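Local coordinates for protein NUDIX hydrolase (Nitrosomonas europaea, PDB 2B0V) that probably hydrolyses nucleoside di- and triphosphates and thiamine diphosphate with the help of magnesium, as a NudJ-type member of the Nudix hydrolase family, at residues Ile15-Glu26 / Ile106-Ile117. Residues are numbered along the deposited sequence; the frame is centred on the assembly and turned at random. Where two conformers were deposited one is given.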
loop_
_atom_site.group_PDB
_atom_site.type_symbol
_atom_site.label_atom_id
_atom_site.label_comp_id
_atom_site.label_asym_id
_atom_site.label_seq_id
_atom_site.Cartn_x
_atom_site.Cartn_y
_atom_site.Cartn_z
ATOM N N ILE A 15 0.694 3.921 -6.334
ATOM C CA ILE A 15 -0.197 4.385 -7.408
ATOM C C ILE A 15 0.236 5.799 -7.776
ATOM O O ILE A 15 0.008 6.726 -7.014
ATOM C CB ILE A 15 -1.670 4.391 -6.929
ATOM C CG1 ILE A 15 -2.115 2.961 -6.566
ATOM C CG2 ILE A 15 -2.588 4.952 -8.056
ATOM C CD1 ILE A 15 -3.262 2.928 -5.539
ATOM N N GLU A 16 0.862 5.944 -8.943
ATOM C CA GLU A 16 1.489 7.210 -9.403
ATOM C C GLU A 16 0.802 7.636 -10.677
ATOM O O GLU A 16 0.662 6.840 -11.604
ATOM C CB GLU A 16 2.985 6.986 -9.695
ATOM C CG GLU A 16 3.784 8.247 -10.082
ATOM C CD GLU A 16 4.064 8.299 -11.577
ATOM O OE1 GLU A 16 4.526 7.262 -12.128
ATOM O OE2 GLU A 16 3.795 9.370 -12.202
ATOM N N GLN A 17 0.368 8.883 -10.715
ATOM C CA GLN A 17 -0.299 9.446 -11.872
ATOM C C GLN A 17 0.213 10.869 -11.972
ATOM O O GLN A 17 0.060 11.661 -11.032
ATOM C CB GLN A 17 -1.818 9.382 -11.667
ATOM C CG GLN A 17 -2.675 9.697 -12.881
ATOM C CD GLN A 17 -4.176 9.473 -12.610
ATOM O OE1 GLN A 17 -4.579 8.539 -11.889
ATOM N NE2 GLN A 17 -5.008 10.311 -13.221
ATOM N N ASP A 18 0.892 11.165 -13.086
ATOM C CA ASP A 18 1.497 12.481 -13.318
ATOM C C ASP A 18 2.354 13.004 -12.133
ATOM O O ASP A 18 2.202 14.162 -11.704
ATOM C CB ASP A 18 0.427 13.528 -13.704
ATOM C CG ASP A 18 -0.484 13.080 -14.871
ATOM O OD1 ASP A 18 -0.049 12.351 -15.806
ATOM O OD2 ASP A 18 -1.666 13.494 -14.861
ATOM N N ASP A 19 3.246 12.145 -11.622
ATOM C CA ASP A 19 4.223 12.513 -10.574
ATOM C C ASP A 19 3.582 12.783 -9.202
ATOM O O ASP A 19 4.229 13.316 -8.312
ATOM C CB ASP A 19 5.133 13.685 -11.022
ATOM C CG ASP A 19 5.713 13.464 -12.410
ATOM O OD1 ASP A 19 6.426 12.462 -12.602
ATOM O OD2 ASP A 19 5.424 14.268 -13.312
ATOM N N LYS A 20 2.326 12.368 -9.031
ATOM C CA LYS A 20 1.690 12.338 -7.707
ATOM C C LYS A 20 1.288 10.927 -7.310
ATOM O O LYS A 20 1.016 10.077 -8.182
ATOM C CB LYS A 20 0.461 13.226 -7.692
ATOM C CG LYS A 20 0.770 14.673 -8.052
ATOM C CD LYS A 20 -0.378 15.535 -7.695
ATOM C CE LYS A 20 -0.152 16.994 -8.107
ATOM N NZ LYS A 20 0.002 17.039 -9.591
ATOM N N TYR A 21 1.258 10.672 -6.005
ATOM C CA TYR A 21 0.967 9.328 -5.493
ATOM C C TYR A 21 -0.296 9.336 -4.652
ATOM O O TYR A 21 -0.468 10.211 -3.814
ATOM C CB TYR A 21 2.120 8.818 -4.633
ATOM C CG TYR A 21 3.411 8.661 -5.394
ATOM C CD1 TYR A 21 3.748 7.436 -5.956
ATOM C CD2 TYR A 21 4.289 9.736 -5.549
ATOM C CE1 TYR A 21 4.946 7.274 -6.668
ATOM C CE2 TYR A 21 5.493 9.593 -6.255
ATOM C CZ TYR A 21 5.811 8.366 -6.812
ATOM O OH TYR A 21 6.996 8.230 -7.507
ATOM N N LEU A 22 -1.168 8.334 -4.862
ATOM C CA LEU A 22 -2.352 8.177 -4.034
ATOM C C LEU A 22 -1.976 7.515 -2.701
ATOM O O LEU A 22 -1.595 6.320 -2.671
ATOM C CB LEU A 22 -3.408 7.293 -4.746
ATOM C CG LEU A 22 -4.777 7.188 -4.071
ATOM C CD1 LEU A 22 -5.462 8.551 -3.856
ATOM C CD2 LEU A 22 -5.653 6.213 -4.915
ATOM N N LEU A 23 -2.129 8.280 -1.609
ATOM C CA LEU A 23 -1.768 7.839 -0.273
ATOM C C LEU A 23 -2.931 8.033 0.635
ATOM O O LEU A 23 -3.884 8.767 0.303
ATOM C CB LEU A 23 -0.577 8.647 0.266
ATOM C CG LEU A 23 0.747 8.557 -0.519
ATOM C CD1 LEU A 23 1.836 9.522 0.070
ATOM C CD2 LEU A 23 1.278 7.085 -0.645
ATOM N N VAL A 24 -2.841 7.447 1.813
ATOM C CA VAL A 24 -3.888 7.662 2.799
ATOM C C VAL A 24 -3.317 8.329 4.034
ATOM O O VAL A 24 -2.180 8.052 4.412
ATOM C CB VAL A 24 -4.629 6.351 3.195
ATOM C CG1 VAL A 24 -5.399 5.773 1.999
ATOM C CG2 VAL A 24 -3.667 5.336 3.792
ATOM N N GLU A 25 -4.100 9.230 4.640
ATOM C CA GLU A 25 -3.849 9.657 6.013
ATOM C C GLU A 25 -4.745 8.802 6.893
ATOM O O GLU A 25 -5.947 8.680 6.652
ATOM C CB GLU A 25 -4.144 11.152 6.183
ATOM C CG GLU A 25 -3.192 11.961 5.313
ATOM C CD GLU A 25 -3.402 13.466 5.384
ATOM O OE1 GLU A 25 -4.543 13.915 5.658
ATOM O OE2 GLU A 25 -2.396 14.179 5.187
ATOM N N GLU A 26 -4.137 8.162 7.884
ATOM C CA GLU A 26 -4.824 7.141 8.672
ATOM C C GLU A 26 -4.423 7.255 10.141
ATOM O O GLU A 26 -3.379 7.823 10.476
ATOM C CB GLU A 26 -4.480 5.737 8.144
ATOM C CG GLU A 26 -2.982 5.389 8.305
ATOM C CD GLU A 26 -2.612 4.120 7.554
ATOM O OE1 GLU A 26 -3.416 3.690 6.675
ATOM O OE2 GLU A 26 -1.518 3.581 7.846
ATOM N N ILE A 106 -9.315 5.476 8.293
ATOM C CA ILE A 106 -8.869 6.294 7.164
ATOM C C ILE A 106 -9.450 7.703 7.332
ATOM O O ILE A 106 -10.675 7.893 7.379
ATOM C CB ILE A 106 -9.264 5.694 5.763
ATOM C CG1 ILE A 106 -8.682 4.283 5.535
ATOM C CG2 ILE A 106 -8.823 6.602 4.629
ATOM C CD1 ILE A 106 -7.158 4.249 5.613
ATOM N N VAL A 107 -8.570 8.689 7.441
ATOM C CA VAL A 107 -9.019 10.095 7.498
ATOM C C VAL A 107 -9.381 10.606 6.103
ATOM O O VAL A 107 -10.495 11.137 5.875
ATOM C CB VAL A 107 -7.947 10.988 8.147
ATOM C CG1 VAL A 107 -8.428 12.461 8.108
ATOM C CG2 VAL A 107 -7.628 10.518 9.601
ATOM N N ARG A 108 -8.473 10.400 5.161
ATOM C CA ARG A 108 -8.742 10.733 3.765
ATOM C C ARG A 108 -7.693 10.096 2.861
ATOM O O ARG A 108 -6.604 9.701 3.302
ATOM C CB ARG A 108 -8.851 12.250 3.539
ATOM C CG ARG A 108 -7.628 13.040 3.876
ATOM C CD ARG A 108 -7.892 14.565 3.803
ATOM N NE ARG A 108 -8.664 15.048 4.945
ATOM C CZ ARG A 108 -8.162 15.390 6.130
ATOM N NH1 ARG A 108 -6.854 15.321 6.378
ATOM N NH2 ARG A 108 -8.989 15.806 7.090
ATOM N N ALA A 109 -8.066 9.908 1.600
ATOM C CA ALA A 109 -7.105 9.421 0.605
ATOM C C ALA A 109 -6.919 10.583 -0.347
ATOM O O ALA A 109 -7.926 11.193 -0.757
ATOM C CB ALA A 109 -7.668 8.188 -0.128
ATOM N N ALA A 110 -5.678 10.913 -0.689
ATOM C CA ALA A 110 -5.423 12.054 -1.549
ATOM C C ALA A 110 -4.153 11.862 -2.355
ATOM O O ALA A 110 -3.396 10.905 -2.096
ATOM C CB ALA A 110 -5.319 13.350 -0.685
ATOM N N TRP A 111 -3.915 12.773 -3.304
ATOM C CA TRP A 111 -2.728 12.666 -4.174
ATOM C C TRP A 111 -1.635 13.596 -3.701
ATOM O O TRP A 111 -1.905 14.805 -3.529
ATOM C CB TRP A 111 -3.094 13.025 -5.609
ATOM C CG TRP A 111 -4.072 12.016 -6.211
ATOM C CD1 TRP A 111 -5.446 12.044 -6.140
ATOM C CD2 TRP A 111 -3.732 10.862 -6.976
ATOM N NE1 TRP A 111 -5.978 10.965 -6.814
ATOM C CE2 TRP A 111 -4.947 10.228 -7.347
ATOM C CE3 TRP A 111 -2.513 10.293 -7.385
ATOM C CZ2 TRP A 111 -4.964 9.009 -8.082
ATOM C CZ3 TRP A 111 -2.542 9.117 -8.134
ATOM C CH2 TRP A 111 -3.763 8.515 -8.486
ATOM N N PHE A 112 -0.423 13.052 -3.500
ATOM C CA PHE A 112 0.681 13.875 -2.980
ATOM C C PHE A 112 1.885 13.856 -3.926
ATOM O O PHE A 112 2.271 12.801 -4.422
ATOM C CB PHE A 112 1.155 13.327 -1.622
ATOM C CG PHE A 112 0.137 13.366 -0.547
ATOM C CD1 PHE A 112 0.181 14.388 0.427
ATOM C CD2 PHE A 112 -0.861 12.361 -0.449
ATOM C CE1 PHE A 112 -0.755 14.377 1.472
ATOM C CE2 PHE A 112 -1.779 12.365 0.586
ATOM C CZ PHE A 112 -1.741 13.383 1.538
ATOM N N SER A 113 2.523 15.007 -4.100
ATOM C CA SER A 113 3.769 15.092 -4.871
ATOM C C SER A 113 4.950 14.586 -4.034
ATOM O O SER A 113 4.870 14.524 -2.803
ATOM C CB SER A 113 4.031 16.560 -5.226
ATOM O OG SER A 113 4.295 17.290 -4.031
ATOM N N ILE A 114 6.071 14.265 -4.686
ATOM C CA ILE A 114 7.231 13.792 -3.931
ATOM C C ILE A 114 7.665 14.823 -2.869
ATOM O O ILE A 114 8.051 14.450 -1.751
ATOM C CB ILE A 114 8.409 13.407 -4.861
ATOM C CG1 ILE A 114 9.462 12.634 -4.070
ATOM C CG2 ILE A 114 9.014 14.634 -5.562
ATOM C CD1 ILE A 114 8.938 11.373 -3.482
ATOM N N ASP A 115 7.610 16.115 -3.208
ATOM C CA ASP A 115 8.033 17.137 -2.243
ATOM C C ASP A 115 7.185 17.074 -0.975
ATOM O O ASP A 115 7.717 17.162 0.139
ATOM C CB ASP A 115 8.005 18.546 -2.852
ATOM C CG ASP A 115 9.211 18.803 -3.730
ATOM O OD1 ASP A 115 9.927 17.825 -4.061
ATOM O OD2 ASP A 115 9.463 19.970 -4.089
ATOM N N GLU A 116 5.873 16.919 -1.158
ATOM C CA GLU A 116 4.949 16.881 -0.034
ATOM C C GLU A 116 5.190 15.640 0.818
ATOM O O GLU A 116 5.157 15.689 2.066
ATOM C CB GLU A 116 3.494 16.910 -0.528
ATOM C CG GLU A 116 3.092 18.267 -1.206
ATOM C CD GLU A 116 1.771 18.253 -2.069
ATOM O OE1 GLU A 116 1.252 17.218 -2.572
ATOM O OE2 GLU A 116 1.212 19.359 -2.277
ATOM N N ILE A 117 5.408 14.514 0.138
ATOM C CA ILE A 117 5.660 13.259 0.851
ATOM C C ILE A 117 6.942 13.382 1.674
ATOM O O ILE A 117 6.970 13.056 2.874
ATOM C CB ILE A 117 5.749 12.079 -0.154
ATOM C CG1 ILE A 117 4.389 11.880 -0.837
ATOM C CG2 ILE A 117 6.133 10.772 0.541
ATOM C CD1 ILE A 117 4.475 11.014 -2.123
HETATM O O HOH W 1 6.373 14.226 -7.416
#
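The indole of W111 lies against L22, whose CB sits over the six-membered ring, 3.8 Å from its centroid and 7° off the normal, a CH-pi contact. CG of W111, anti to its carbonyl carbon (chi1 -65°), carries the ring across strand 20-26 to the end of strand 8-17. There, CH2 of W111 meets CG2 of I15 at 3.8 Å, and the Q17 amide stands steeply to the ring plane. V93 of strand 82-96 also packs on W111, I15, Q17 and L22.

F112 projects from the other face of the sheet, its CD2 3.8 Å from L23 CB. On the same side, L23 CD1 reaches I117 CG1 of the helix that follows at 3.6 Å, while I117 CD1 approaches Y21 CD2; helix 128-137 covers Y21 and I117 through I133. Toward the far end, in one of the two conformers of R108, E25 OE1 accepts a bent bond from R108 NH1 at 2.8 Å in a salt bridge with the two planar groups 72° apart. The other carboxylate oxygen, OE2, lies at the edge of the F112 ring.

Paired backbone bonds join Y21 to F112 and L23 to A110. At E25 the register slips by one residue in a classic beta bulge: E25 O receives V107 N at 2.7 Å and, weakly, R108 N, so V107 and R108 together face one residue. At the opposite end S113 and E116 form a capping box that starts helix 114-119, and a water bridges D19 O to I114 N. Beyond the bulge, E26 turns its carboxylate to R125 and N36. Strand 20-26, also paired with strands 8-17 and 34-36, thus takes strand 106-113 into the mixed sheet of the alpha/beta/alpha Nudix fold.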